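Local coordinates for protein ribokinase RBSK (Mycobacterium tuberculosis, PDB 3GO6) that probably phosphorylates D-ribose at its 5-hydroxyl with ATP and a divalent cation such as magnesium, giving D-ribose 5-phosphate, at residues N29-V35 / G110-V116; T52-G56 / Q87-H91; V141-L147 / A161-A165; D228-V233 / R268-R273. All coordinates share one frame; numbering follows the deposited sequence.

Near the N terminus, strand 29-35, which follows strand 21-25, pairs with strand 110-116 in contact 1 and closes a loop of 74 residues. Contact 2, between strand 50-56 and helix 83-94, closes a 30-residue loop nested inside that one and touches contact 1, because strands 50-56 and 29-35 are neighbours in the four-stranded lid sheet. Contacts 3 and 4 follow in series. Contact 3, across 13 residues, joins helix 155-167 to strand 146-149 and the segment from Val141 ahead of it; contact 4, across 34, sets helix 265-282 against edge strand 229-233. Both reach the eight-stranded central sheet, their centres about 23 Å apart. Contact 1 lies about 29 and 32 Å from them, centre to centre.

Contact 1. Residues N29-V35 / G110-V116; sequences NMDLTFV and GTAIIVV. With RIB (alpha-D-ribofuranose), chain C.
With chi1 of -60° and -74°, Asn29 and Asp31 hold CG beside the backbone N, and on the sheet face they share with Ala112 and Ile114 this stands amide and carboxylate against the ribose; Asp31 OD1 also touches Ala112 CB at 3.4 Å. Asn29 ND2 donates to ribose O2 at 3.0 Å in a nearly straight bond (170° at the hydrogen). Asp31 takes two sugar hydroxyls, one on each oxygen: O2 of ribose donates to OD1 and O3 to OD2, both at 2.6 Å. Ribose O2 is therefore gripped from two residues of one strand, while on the same side Ala112 CB lies 3.3 Å from O2 and Ile114 CD1 makes an apolar contact with ribose C3 at 3.8 Å. The backbones run parallel and in register, Met30 beside Thr111 through Val35 beside Val116, and the bond from Leu32 N to Ala112 O (2.8 Å) is one of a regular ladder. On the reverse face, Leu32 CD1 meets Ile113 CD1 at 3.9 Å, and Ile113 CG2 approaches CE2 of Phe34. There Leu32 packs on Leu32 of the second subunit, Phe34 and Ile113 each pack on the other's copy, and Arg53 of that subunit bonds Thr111. Within the chain, strand 50-56 flanks 29-35, strand 122-127 flanks 110-116, and helix 83-94 touches Met30.

Contact 2. Residues T52-G56 / Q87-H91; sequences TRTPG and QLRAH
The last residues of an edge strand in the ribokinase lid, 52-56, pack on helix 83-94, with Pro55 as the apolar wedge and Arg53 as the polar partner. The short axes approach to 8.2 Å. Pro55 points at the helix, and its CB lies 3.5 Å from His91 CG and 3.7 Å from Leu88 CD2, between the imidazole and the leucine methyl. His91 holds CG anti to the backbone N (chi1 169°), which swings the ring toward the strand and places one of its faces over Pro55 O. Further out, Arg53 is extended as far as NE, where the guanidinium turns, and NH1 donates to Gln87 OE1 at 3.0 Å. The bond is bent, 141° at the hydrogen, with the amide and guanidinium planes 61° apart. Two waters complete the link. The first accepts from Arg53 NH2 at 2.7 Å and donates to Gln87 OE1; the second accepts from Gln87 NE2 at 3.0 Å and from Arg53 NH1, and donates to Arg53 O. Gly56, next to Pro55 in the chain, lines the ribose pocket, so this junction of strand and helix borders the sugar site. Gln87 uses both ends of its amide, which would fix its flip: OE1 receives an arginine N-H and a water, while NE2 donates to the other water.

Contact 3. Residues V141-L147 / A161-A165; sequences VANCDVL and AARAA
Val141 and Leu147 make the apolar contacts here, reaching the helix 161-165 with methyl groups, and no hydrogen bond joins the two segments. Val141 points at the helix with its two branches divided. CG1 lies against Ala161, 4.0 Å from its CB, while CG2 presses on Ala164 CB at 3.4 Å, tighter than usual van der Waals contact. The same CG2 comes to 3.6 Å from Ala165 N, so the branch sits over the backbone of the turn as well as against the methyl. Leu147 holds CG anti to its backbone N (chi1 160°), carrying the isobutyl group to the helix, where CD2 comes over the Ala162 backbone, 3.5 Å from CA. Its CB meets Ala165 CB at 3.7 Å, and CD1 and CD2 both lie about 4.0 Å from Ala161 CB. The small alanine side chains let these branched residues come right up to the helix backbone.

Polar contacts serve the surrounding chain and not this interface. Within the helix, Ala165 N bonds Ala161 O at 2.8 Å, one turn apart. In the loop, Asp145 forms a salt bridge with Arg21, and its backbone bonds Arg21 and Val171.

Neighbouring strand 21-25 lends Cys23 to Val141 and Val25 to Leu147, and Leu189 and Ile192 of helix 183-192 touch Ala162. Leu147 makes the strand-to-helix packing of a beta-alpha-beta unit, here strand 146-149, helix 155-167 and strand 171-175, and Val141, ahead of the strand, adds to it, within the Rossmann-like alpha/beta core of the PfkB family.

Contact 4. Residues D228-V233 / R268-R273; sequences DGVFEV and RLRALR
Leu269 CD1 sits between two strand side chains, 3.9 Å from Phe231 CE1 and 4.0 Å from Val233 CG2, and forms the apolar centre of the contact. Phe231 carries CG between its backbone N and carbonyl carbon (chi1 57°), which turns the ring toward the helix; there CE1 also meets Leu272 CD1 at 4.0 Å. Both leucine methyls come at the ring obliquely. Val233 divides its branches: CG2 faces Leu269 and Leu272, whereas CG1 rests on the aliphatic part of Arg273, 3.9 Å from CG. Farther out, just before the strand, the polar edge is a salt bridge. Arg268 grips Asp228 side-on with two nitrogens, NE to OD2 at 2.7 Å and NH2 to OD1 at 2.9 Å. The first bond is nearly straight, 173° at the hydrogen, and OD2 lies in the guanidinium plane; the second is clearly more bent. A bend at chi3 of Arg268 turns the guanidinium back toward the carboxylate, whose plane stands 37° from its own. With one nitrogen to each oxygen, the pairing would limit rotation of both groups. Strand 229-233 is an outermost strand of the central sheet within this chain. Beside it, Tyr224 of strand 222-226 stacks on the Phe231 ring and touches Leu272, and Leu254 of helix 246-257 also packs on Leu272.

Contact 1. Residues N29-V35 / G110-V116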
loop_
_atom_site.group_PDB
_atom_site.type_symbol
_atom_site.label_atom_id
_atom_site.label_comp_id
_atom_site.label_asym_id
_atom_site.label_seq_id
_atom_site.Cartn_x
_atom_site.Cartn_y
_atom_site.Cartn_z
ATOM N N ASN A 29 7.599 4.945 -10.174
ATOM C CA ASN A 29 6.980 4.786 -8.859
ATOM C C ASN A 29 7.481 3.486 -8.278
ATOM O O ASN A 29 7.756 2.556 -9.028
ATOM C CB ASN A 29 5.439 4.621 -8.976
ATOM C CG ASN A 29 4.753 5.804 -9.626
ATOM O OD1 ASN A 29 5.075 6.951 -9.340
ATOM N ND2 ASN A 29 3.790 5.525 -10.522
ATOM N N MET A 30 7.567 3.394 -6.956
ATOM C CA MET A 30 7.634 2.067 -6.319
ATOM C C MET A 30 6.200 1.510 -6.160
ATOM O O MET A 30 5.325 2.208 -5.661
ATOM C CB MET A 30 8.346 2.156 -4.965
ATOM C CG MET A 30 8.602 0.790 -4.326
ATOM S SD MET A 30 9.874 -0.163 -5.182
ATOM C CE MET A 30 11.342 0.879 -4.978
ATOM N N ASP A 31 5.982 0.263 -6.597
ATOM C CA ASP A 31 4.666 -0.354 -6.644
ATOM C C ASP A 31 4.496 -1.303 -5.480
ATOM O O ASP A 31 5.362 -2.151 -5.229
ATOM C CB ASP A 31 4.500 -1.188 -7.929
ATOM C CG ASP A 31 4.303 -0.338 -9.178
ATOM O OD1 ASP A 31 4.070 0.882 -9.049
ATOM O OD2 ASP A 31 4.383 -0.905 -10.301
ATOM N N LEU A 32 3.363 -1.183 -4.804
ATOM C CA LEU A 32 2.951 -2.164 -3.795
ATOM C C LEU A 32 1.780 -2.920 -4.437
ATOM O O LEU A 32 0.736 -2.337 -4.684
ATOM C CB LEU A 32 2.527 -1.470 -2.507
ATOM C CG LEU A 32 3.652 -0.678 -1.812
ATOM C CD1 LEU A 32 3.084 0.087 -0.641
ATOM C CD2 LEU A 32 4.767 -1.597 -1.339
ATOM N N THR A 33 2.001 -4.185 -4.767
ATOM C CA THR A 33 0.989 -4.980 -5.475
ATOM C C THR A 33 0.377 -5.978 -4.497
ATOM O O THR A 33 1.095 -6.773 -3.887
ATOM C CB THR A 33 1.557 -5.707 -6.702
ATOM O OG1 THR A 33 2.258 -4.789 -7.551
ATOM C CG2 THR A 33 0.437 -6.398 -7.522
ATOM N N PHE A 34 -0.948 -5.920 -4.366
ATOM C CA PHE A 34 -1.726 -6.723 -3.430
ATOM C C PHE A 34 -2.629 -7.651 -4.235
ATOM O O PHE A 34 -3.304 -7.214 -5.185
ATOM C CB PHE A 34 -2.647 -5.846 -2.578
ATOM C CG PHE A 34 -1.933 -4.892 -1.636
ATOM C CD1 PHE A 34 -1.878 -5.165 -0.276
ATOM C CD2 PHE A 34 -1.381 -3.703 -2.105
ATOM C CE1 PHE A 34 -1.252 -4.279 0.630
ATOM C CE2 PHE A 34 -0.744 -2.805 -1.220
ATOM C CZ PHE A 34 -0.674 -3.093 0.144
ATOM N N VAL A 35 -2.659 -8.925 -3.850
ATOM C CA VAL A 35 -3.620 -9.857 -4.456
ATOM C C VAL A 35 -4.765 -10.075 -3.473
ATOM O O VAL A 35 -4.524 -10.342 -2.279
ATOM C CB VAL A 35 -2.949 -11.192 -4.874
ATOM C CG1 VAL A 35 -4.017 -12.229 -5.316
ATOM C CG2 VAL A 35 -1.953 -10.953 -5.988
ATOM N N GLY A 110 7.637 8.612 -6.317
ATOM C CA GLY A 110 6.230 8.160 -6.390
ATOM C C GLY A 110 5.954 6.787 -5.784
ATOM O O GLY A 110 6.843 5.934 -5.723
ATOM N N THR A 111 4.724 6.589 -5.301
ATOM C CA THR A 111 4.282 5.309 -4.737
ATOM C C THR A 111 2.989 4.931 -5.443
ATOM O O THR A 111 2.100 5.782 -5.577
ATOM C CB THR A 111 3.970 5.418 -3.200
ATOM O OG1 THR A 111 5.135 5.853 -2.478
ATOM C CG2 THR A 111 3.502 4.044 -2.619
ATOM N N ALA A 112 2.866 3.684 -5.886
ATOM C CA ALA A 112 1.576 3.240 -6.419
ATOM C C ALA A 112 1.050 1.996 -5.730
ATOM O O ALA A 112 1.835 1.135 -5.319
ATOM C CB ALA A 112 1.671 3.001 -7.906
ATOM N N ILE A 113 -0.279 1.903 -5.616
ATOM C CA ILE A 113 -0.930 0.717 -5.058
ATOM C C ILE A 113 -1.638 0.012 -6.213
ATOM O O ILE A 113 -2.484 0.612 -6.887
ATOM C CB ILE A 113 -2.012 1.074 -3.977
ATOM C CG1 ILE A 113 -1.443 1.994 -2.890
ATOM C CG2 ILE A 113 -2.637 -0.213 -3.360
ATOM C CD1 ILE A 113 -0.187 1.442 -2.201
ATOM N N ILE A 114 -1.286 -1.247 -6.432
ATOM C CA ILE A 114 -1.922 -2.053 -7.462
ATOM C C ILE A 114 -2.684 -3.163 -6.736
ATOM O O ILE A 114 -2.106 -3.885 -5.923
ATOM C CB ILE A 114 -0.903 -2.709 -8.421
ATOM C CG1 ILE A 114 0.260 -1.757 -8.813
ATOM C CG2 ILE A 114 -1.634 -3.422 -9.600
ATOM C CD1 ILE A 114 -0.101 -0.693 -9.646
ATOM N N VAL A 115 -3.972 -3.313 -7.031
ATOM C CA VAL A 115 -4.742 -4.394 -6.420
ATOM C C VAL A 115 -5.258 -5.308 -7.541
ATOM O O VAL A 115 -5.827 -4.825 -8.520
ATOM C CB VAL A 115 -5.912 -3.843 -5.579
ATOM C CG1 VAL A 115 -6.579 -4.988 -4.761
ATOM C CG2 VAL A 115 -5.417 -2.747 -4.648
ATOM N N VAL A 116 -5.039 -6.615 -7.396
ATOM C CA VAL A 116 -5.342 -7.586 -8.467
ATOM C C VAL A 116 -6.306 -8.591 -7.843
ATOM O O VAL A 116 -6.013 -9.148 -6.778
ATOM C CB VAL A 116 -4.064 -8.291 -8.993
ATOM C CG1 VAL A 116 -4.391 -9.323 -10.100
ATOM C CG2 VAL A 116 -3.064 -7.243 -9.504
HETATM O O5 RIB C . 0.213 0.789 -15.469
HETATM C C5 RIB C . 0.638 0.313 -14.172
HETATM C C4 RIB C . 1.515 1.391 -13.509
HETATM O O4 RIB C . 0.669 2.502 -13.152
HETATM C C3 RIB C . 2.137 0.943 -12.198
HETATM O O3 RIB C . 3.509 0.487 -12.314
HETATM C C2 RIB C . 1.986 2.145 -11.285
HETATM O O2 RIB C . 3.253 2.638 -10.835
HETATM C C1 RIB C . 1.200 3.206 -12.042
HETATM O O1 RIB C . 2.046 4.249 -12.543
#

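Contact 2. Residues T52-G56 / Q87-H91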
loop_
_atom_site.group_PDB
_atom_site.type_symbol
_atom_site.label_atom_id
_atom_site.label_comp_id
_atom_site.label_asym_id
_atom_site.label_seq_id
_atom_site.Cartn_x
_atom_site.Cartn_y
_atom_site.Cartn_z
ATOM N N THR A 52 3.670 -7.554 -2.754
ATOM C CA THR A 52 5.043 -7.385 -3.229
ATOM C C THR A 52 5.369 -5.890 -3.336
ATOM O O THR A 52 4.467 -5.064 -3.474
ATOM C CB THR A 52 5.282 -8.024 -4.622
ATOM O OG1 THR A 52 4.473 -7.372 -5.609
ATOM C CG2 THR A 52 4.996 -9.537 -4.610
ATOM N N ARG A 53 6.653 -5.559 -3.261
ATOM C CA ARG A 53 7.127 -4.186 -3.398
ATOM C C ARG A 53 8.137 -4.201 -4.552
ATOM O O ARG A 53 9.202 -4.796 -4.428
ATOM C CB ARG A 53 7.761 -3.720 -2.072
ATOM C CG ARG A 53 8.332 -2.311 -2.111
ATOM C CD ARG A 53 8.833 -1.872 -0.725
ATOM N NE ARG A 53 9.414 -0.523 -0.801
ATOM C CZ ARG A 53 10.673 -0.254 -1.152
ATOM N NH1 ARG A 53 11.509 -1.239 -1.439
ATOM N NH2 ARG A 53 11.102 1.015 -1.199
ATOM N N THR A 54 7.792 -3.594 -5.691
ATOM C CA THR A 54 8.627 -3.691 -6.905
ATOM C C THR A 54 8.673 -2.354 -7.659
ATOM O O THR A 54 7.721 -1.601 -7.622
ATOM C CB THR A 54 8.095 -4.781 -7.912
ATOM O OG1 THR A 54 6.724 -4.503 -8.250
ATOM C CG2 THR A 54 8.224 -6.223 -7.325
ATOM N N PRO A 55 9.801 -2.042 -8.311
ATOM C CA PRO A 55 9.858 -0.824 -9.134
ATOM C C PRO A 55 8.846 -0.852 -10.280
ATOM O O PRO A 55 8.636 -1.906 -10.915
ATOM C CB PRO A 55 11.264 -0.867 -9.729
ATOM C CG PRO A 55 12.048 -1.705 -8.810
ATOM C CD PRO A 55 11.090 -2.756 -8.282
ATOM N N GLY A 56 8.214 0.285 -10.528
ATOM C CA GLY A 56 7.317 0.428 -11.683
ATOM C C GLY A 56 7.101 1.882 -12.031
ATOM O O GLY A 56 8.049 2.672 -12.025
ATOM N N GLN A 87 16.768 1.935 -5.881
ATOM C CA GLN A 87 16.164 0.719 -6.401
ATOM C C GLN A 87 15.448 0.965 -7.746
ATOM O O GLN A 87 15.520 0.136 -8.663
ATOM C CB GLN A 87 15.218 0.164 -5.325
ATOM C CG GLN A 87 14.629 -1.205 -5.618
ATOM C CD GLN A 87 13.786 -1.761 -4.468
ATOM O OE1 GLN A 87 13.823 -1.247 -3.343
ATOM N NE2 GLN A 87 13.024 -2.825 -4.756
ATOM N N LEU A 88 14.774 2.109 -7.863
ATOM C CA LEU A 88 14.083 2.487 -9.101
ATOM C C LEU A 88 15.069 2.714 -10.253
ATOM O O LEU A 88 14.850 2.237 -11.378
ATOM C CB LEU A 88 13.222 3.752 -8.887
ATOM C CG LEU A 88 12.093 3.606 -7.865
ATOM C CD1 LEU A 88 11.404 4.970 -7.690
ATOM C CD2 LEU A 88 11.117 2.531 -8.368
ATOM N N ARG A 89 16.146 3.440 -9.974
ATOM C CA ARG A 89 17.201 3.670 -10.965
ATOM C C ARG A 89 17.866 2.363 -11.410
ATOM O O ARG A 89 18.133 2.163 -12.586
ATOM C CB ARG A 89 18.293 4.586 -10.380
ATOM C CG ARG A 89 17.931 6.044 -10.254
ATOM C CD ARG A 89 18.924 6.754 -9.271
ATOM N NE ARG A 89 18.587 8.178 -9.083
ATOM C CZ ARG A 89 18.826 9.086 -10.012
ATOM N NH1 ARG A 89 19.391 8.697 -11.147
ATOM N NH2 ARG A 89 18.506 10.365 -9.820
ATOM N N ALA A 90 18.172 1.498 -10.457
ATOM C CA ALA A 90 18.852 0.242 -10.764
ATOM C C ALA A 90 17.950 -0.649 -11.638
ATOM O O ALA A 90 18.435 -1.339 -12.534
ATOM C CB ALA A 90 19.232 -0.468 -9.482
ATOM N N HIS A 91 16.642 -0.631 -11.378
ATOM C CA HIS A 91 15.670 -1.390 -12.205
ATOM C C HIS A 91 15.763 -0.964 -13.675
ATOM O O HIS A 91 15.806 -1.823 -14.582
ATOM C CB HIS A 91 14.224 -1.224 -11.656
ATOM C CG HIS A 91 13.147 -1.750 -12.569
ATOM N ND1 HIS A 91 13.012 -3.086 -12.882
ATOM C CD2 HIS A 91 12.134 -1.114 -13.208
ATOM C CE1 HIS A 91 11.971 -3.251 -13.684
ATOM N NE2 HIS A 91 11.414 -2.070 -13.888
HETATM O O HOH W 1 13.795 1.025 -1.435
HETATM O O HOH W 2 11.389 -4.214 -2.717
#

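Contact 3. Residues V141-L147 / A161-A165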
loop_
_atom_site.group_PDB
_atom_site.type_symbol
_atom_site.label_atom_id
_atom_site.label_comp_id
_atom_site.label_asym_id
_atom_site.label_seq_id
_atom_site.Cartn_x
_atom_site.Cartn_y
_atom_site.Cartn_z
ATOM N N VAL A 141 14.243 15.071 -25.137
ATOM C CA VAL A 141 13.859 14.387 -26.381
ATOM C C VAL A 141 14.883 14.522 -27.517
ATOM O O VAL A 141 14.547 14.339 -28.692
ATOM C CB VAL A 141 12.453 14.823 -26.854
ATOM C CG1 VAL A 141 11.408 14.491 -25.785
ATOM C CG2 VAL A 141 12.428 16.311 -27.167
ATOM N N ALA A 142 16.135 14.826 -27.166
ATOM C CA ALA A 142 17.212 14.884 -28.159
ATOM C C ALA A 142 17.322 13.554 -28.892
ATOM O O ALA A 142 17.219 12.481 -28.279
ATOM C CB ALA A 142 18.546 15.240 -27.494
ATOM N N ASN A 143 17.504 13.632 -30.206
ATOM C CA ASN A 143 17.786 12.463 -31.037
ATOM C C ASN A 143 16.849 11.277 -30.778
ATOM O O ASN A 143 17.301 10.180 -30.413
ATOM C CB ASN A 143 19.250 12.022 -30.873
ATOM C CG ASN A 143 20.232 13.176 -31.019
ATOM O OD1 ASN A 143 21.023 13.454 -30.108
ATOM N ND2 ASN A 143 20.171 13.868 -32.157
ATOM N N CYS A 144 15.544 11.500 -30.915
ATOM C CA CYS A 144 14.631 10.360 -30.852
ATOM C C CYS A 144 13.777 10.247 -32.098
ATOM O O CYS A 144 13.587 11.219 -32.834
ATOM C CB CYS A 144 13.789 10.336 -29.565
ATOM S SG CYS A 144 12.355 11.434 -29.509
ATOM N N ASP A 145 13.306 9.031 -32.336
ATOM C CA ASP A 145 12.387 8.727 -33.420
ATOM C C ASP A 145 10.937 8.804 -32.915
ATOM O O ASP A 145 10.047 9.307 -33.614
ATOM C CB ASP A 145 12.720 7.341 -33.966
ATOM C CG ASP A 145 14.119 7.293 -34.571
ATOM O OD1 ASP A 145 14.489 8.272 -35.253
ATOM O OD2 ASP A 145 14.843 6.312 -34.342
ATOM N N VAL A 146 10.723 8.322 -31.689
ATOM C CA VAL A 146 9.394 8.365 -31.054
ATOM C C VAL A 146 9.510 8.917 -29.628
ATOM O O VAL A 146 10.309 8.415 -28.832
ATOM C CB VAL A 146 8.745 6.955 -30.993
ATOM C CG1 VAL A 146 7.353 7.005 -30.319
ATOM C CG2 VAL A 146 8.633 6.325 -32.390
ATOM N N LEU A 147 8.738 9.958 -29.329
ATOM C CA LEU A 147 8.511 10.373 -27.944
ATOM C C LEU A 147 7.278 9.641 -27.403
ATOM O O LEU A 147 6.222 9.665 -28.019
ATOM C CB LEU A 147 8.299 11.891 -27.823
ATOM C CG LEU A 147 7.592 12.332 -26.522
ATOM C CD1 LEU A 147 8.518 12.350 -25.321
ATOM C CD2 LEU A 147 6.889 13.649 -26.671
ATOM N N ALA A 161 7.649 18.403 -23.903
ATOM C CA ALA A 161 8.360 17.324 -24.589
ATOM C C ALA A 161 7.780 17.105 -25.982
ATOM O O ALA A 161 8.524 16.918 -26.954
ATOM C CB ALA A 161 8.288 16.034 -23.782
ATOM N N ALA A 162 6.452 17.133 -26.078
ATOM C CA ALA A 162 5.776 16.909 -27.368
ATOM C C ALA A 162 6.151 17.969 -28.406
ATOM O O ALA A 162 6.428 17.641 -29.563
ATOM C CB ALA A 162 4.271 16.847 -27.182
ATOM N N ARG A 163 6.169 19.233 -27.985
ATOM C CA ARG A 163 6.519 20.341 -28.895
ATOM C C ARG A 163 7.964 20.255 -29.378
ATOM O O ARG A 163 8.235 20.475 -30.567
ATOM C CB ARG A 163 6.244 21.697 -28.252
ATOM C CG ARG A 163 4.774 22.051 -28.225
ATOM C CD ARG A 163 4.488 23.193 -27.268
ATOM N NE ARG A 163 3.110 23.638 -27.433
ATOM C CZ ARG A 163 2.463 24.441 -26.596
ATOM N NH1 ARG A 163 3.060 24.903 -25.502
ATOM N NH2 ARG A 163 1.203 24.769 -26.854
ATOM N N ALA A 164 8.882 19.920 -28.466
ATOM C CA ALA A 164 10.287 19.670 -28.836
ATOM C C ALA A 164 10.418 18.493 -29.804
ATOM O O ALA A 164 11.035 18.616 -30.864
ATOM C CB ALA A 164 11.122 19.436 -27.600
ATOM N N ALA A 165 9.812 17.357 -29.454
ATOM C CA ALA A 165 9.825 16.189 -30.326
ATOM C C ALA A 165 9.281 16.513 -31.715
ATOM O O ALA A 165 9.864 16.109 -32.720
ATOM C CB ALA A 165 9.029 15.024 -29.702
#

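Contact 4. Residues D228-V233 / R268-R273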
loop_
_atom_site.group_PDB
_atom_site.type_symbol
_atom_site.label_atom_id
_atom_site.label_comp_id
_atom_site.label_asym_id
_atom_site.label_seq_id
_atom_site.Cartn_x
_atom_site.Cartn_y
_atom_site.Cartn_z
ATOM N N ASP A 228 -6.001 6.057 -41.155
ATOM C CA ASP A 228 -6.054 4.757 -41.834
ATOM C C ASP A 228 -7.463 4.163 -41.852
ATOM O O ASP A 228 -7.664 3.044 -42.313
ATOM C CB ASP A 228 -5.081 3.758 -41.195
ATOM C CG ASP A 228 -3.620 4.109 -41.432
ATOM O OD1 ASP A 228 -3.329 4.958 -42.311
ATOM O OD2 ASP A 228 -2.750 3.532 -40.735
ATOM N N GLY A 229 -8.431 4.912 -41.341
ATOM C CA GLY A 229 -9.804 4.438 -41.238
ATOM C C GLY A 229 -10.179 3.967 -39.845
ATOM O O GLY A 229 -9.762 4.559 -38.846
ATOM N N VAL A 230 -10.974 2.900 -39.798
ATOM C CA VAL A 230 -11.545 2.366 -38.565
ATOM C C VAL A 230 -11.482 0.848 -38.655
ATOM O O VAL A 230 -12.041 0.253 -39.577
ATOM C CB VAL A 230 -13.023 2.837 -38.370
ATOM C CG1 VAL A 230 -13.701 2.114 -37.201
ATOM C CG2 VAL A 230 -13.096 4.346 -38.166
ATOM N N PHE A 231 -10.761 0.221 -37.725
ATOM C CA PHE A 231 -10.634 -1.235 -37.691
ATOM C C PHE A 231 -10.229 -1.733 -36.306
ATOM O O PHE A 231 -9.884 -0.939 -35.412
ATOM C CB PHE A 231 -9.670 -1.771 -38.769
ATOM C CG PHE A 231 -8.267 -1.198 -38.708
ATOM C CD1 PHE A 231 -7.283 -1.794 -37.908
ATOM C CD2 PHE A 231 -7.915 -0.091 -39.486
ATOM C CE1 PHE A 231 -5.985 -1.274 -37.855
ATOM C CE2 PHE A 231 -6.611 0.439 -39.444
ATOM C CZ PHE A 231 -5.645 -0.153 -38.627
ATOM N N GLU A 232 -10.300 -3.049 -36.133
ATOM C CA GLU A 232 -9.894 -3.680 -34.888
ATOM C C GLU A 232 -8.716 -4.609 -35.149
ATOM O O GLU A 232 -8.521 -5.095 -36.270
ATOM C CB GLU A 232 -11.081 -4.386 -34.207
ATOM C CG GLU A 232 -12.263 -3.436 -33.930
ATOM C CD GLU A 232 -13.144 -3.838 -32.751
ATOM O OE1 GLU A 232 -13.065 -5.010 -32.298
ATOM O OE2 GLU A 232 -13.924 -2.964 -32.276
ATOM N N VAL A 233 -7.903 -4.813 -34.118
ATOM C CA VAL A 233 -6.737 -5.681 -34.197
ATOM C C VAL A 233 -6.841 -6.622 -32.996
ATOM O O VAL A 233 -6.798 -6.151 -31.852
ATOM C CB VAL A 233 -5.406 -4.887 -34.135
ATOM C CG1 VAL A 233 -4.217 -5.830 -34.205
ATOM C CG2 VAL A 233 -5.318 -3.854 -35.264
ATOM N N ARG A 268 2.211 0.694 -39.571
ATOM C CA ARG A 268 1.340 0.957 -38.425
ATOM C C ARG A 268 0.573 -0.293 -37.984
ATOM O O ARG A 268 0.499 -0.594 -36.780
ATOM C CB ARG A 268 0.389 2.124 -38.701
ATOM C CG ARG A 268 1.115 3.490 -38.780
ATOM C CD ARG A 268 0.107 4.624 -38.883
ATOM N NE ARG A 268 -0.452 4.759 -40.233
ATOM C CZ ARG A 268 0.077 5.533 -41.185
ATOM N NH1 ARG A 268 1.166 6.258 -40.932
ATOM N NH2 ARG A 268 -0.488 5.595 -42.386
ATOM N N LEU A 269 0.008 -1.028 -38.950
ATOM C CA LEU A 269 -0.682 -2.276 -38.627
ATOM C C LEU A 269 0.258 -3.304 -37.972
ATOM O O LEU A 269 -0.136 -3.995 -37.042
ATOM C CB LEU A 269 -1.383 -2.867 -39.868
ATOM C CG LEU A 269 -2.134 -4.194 -39.685
ATOM C CD1 LEU A 269 -3.300 -4.039 -38.706
ATOM C CD2 LEU A 269 -2.616 -4.734 -41.044
ATOM N N ARG A 270 1.492 -3.403 -38.460
ATOM C CA ARG A 270 2.468 -4.325 -37.874
ATOM C C ARG A 270 2.791 -3.926 -36.413
ATOM O O ARG A 270 2.897 -4.784 -35.544
ATOM C CB ARG A 270 3.740 -4.356 -38.713
ATOM C CG ARG A 270 4.815 -5.288 -38.189
ATOM C CD ARG A 270 6.191 -4.947 -38.782
ATOM N NE ARG A 270 7.267 -5.646 -38.068
ATOM C CZ ARG A 270 7.977 -5.127 -37.060
ATOM N NH1 ARG A 270 7.747 -3.893 -36.626
ATOM N NH2 ARG A 270 8.913 -5.856 -36.469
ATOM N N ALA A 271 2.926 -2.625 -36.157
ATOM C CA ALA A 271 3.171 -2.132 -34.791
ATOM C C ALA A 271 2.005 -2.516 -33.885
ATOM O O ALA A 271 2.201 -2.995 -32.761
ATOM C CB ALA A 271 3.368 -0.603 -34.810
ATOM N N LEU A 272 0.784 -2.297 -34.368
ATOM C CA LEU A 272 -0.438 -2.652 -33.613
ATOM C C LEU A 272 -0.540 -4.143 -33.291
ATOM O O LEU A 272 -0.866 -4.513 -32.153
ATOM C CB LEU A 272 -1.701 -2.148 -34.335
ATOM C CG LEU A 272 -1.889 -0.619 -34.446
ATOM C CD1 LEU A 272 -2.823 -0.260 -35.601
ATOM C CD2 LEU A 272 -2.430 -0.018 -33.133
ATOM N N ARG A 273 -0.242 -4.993 -34.281
ATOM C CA ARG A 273 -0.238 -6.451 -34.071
ATOM C C ARG A 273 0.767 -6.868 -33.000
ATOM O O ARG A 273 0.455 -7.687 -32.141
ATOM C CB ARG A 273 0.034 -7.210 -35.379
ATOM C CG ARG A 273 -1.203 -7.248 -36.275
ATOM C CD ARG A 273 -0.909 -7.734 -37.687
ATOM N NE ARG A 273 -2.150 -7.757 -38.461
ATOM C CZ ARG A 273 -2.242 -7.938 -39.780
ATOM N NH1 ARG A 273 -1.151 -8.101 -40.522
ATOM N NH2 ARG A 273 -3.444 -7.952 -40.363
#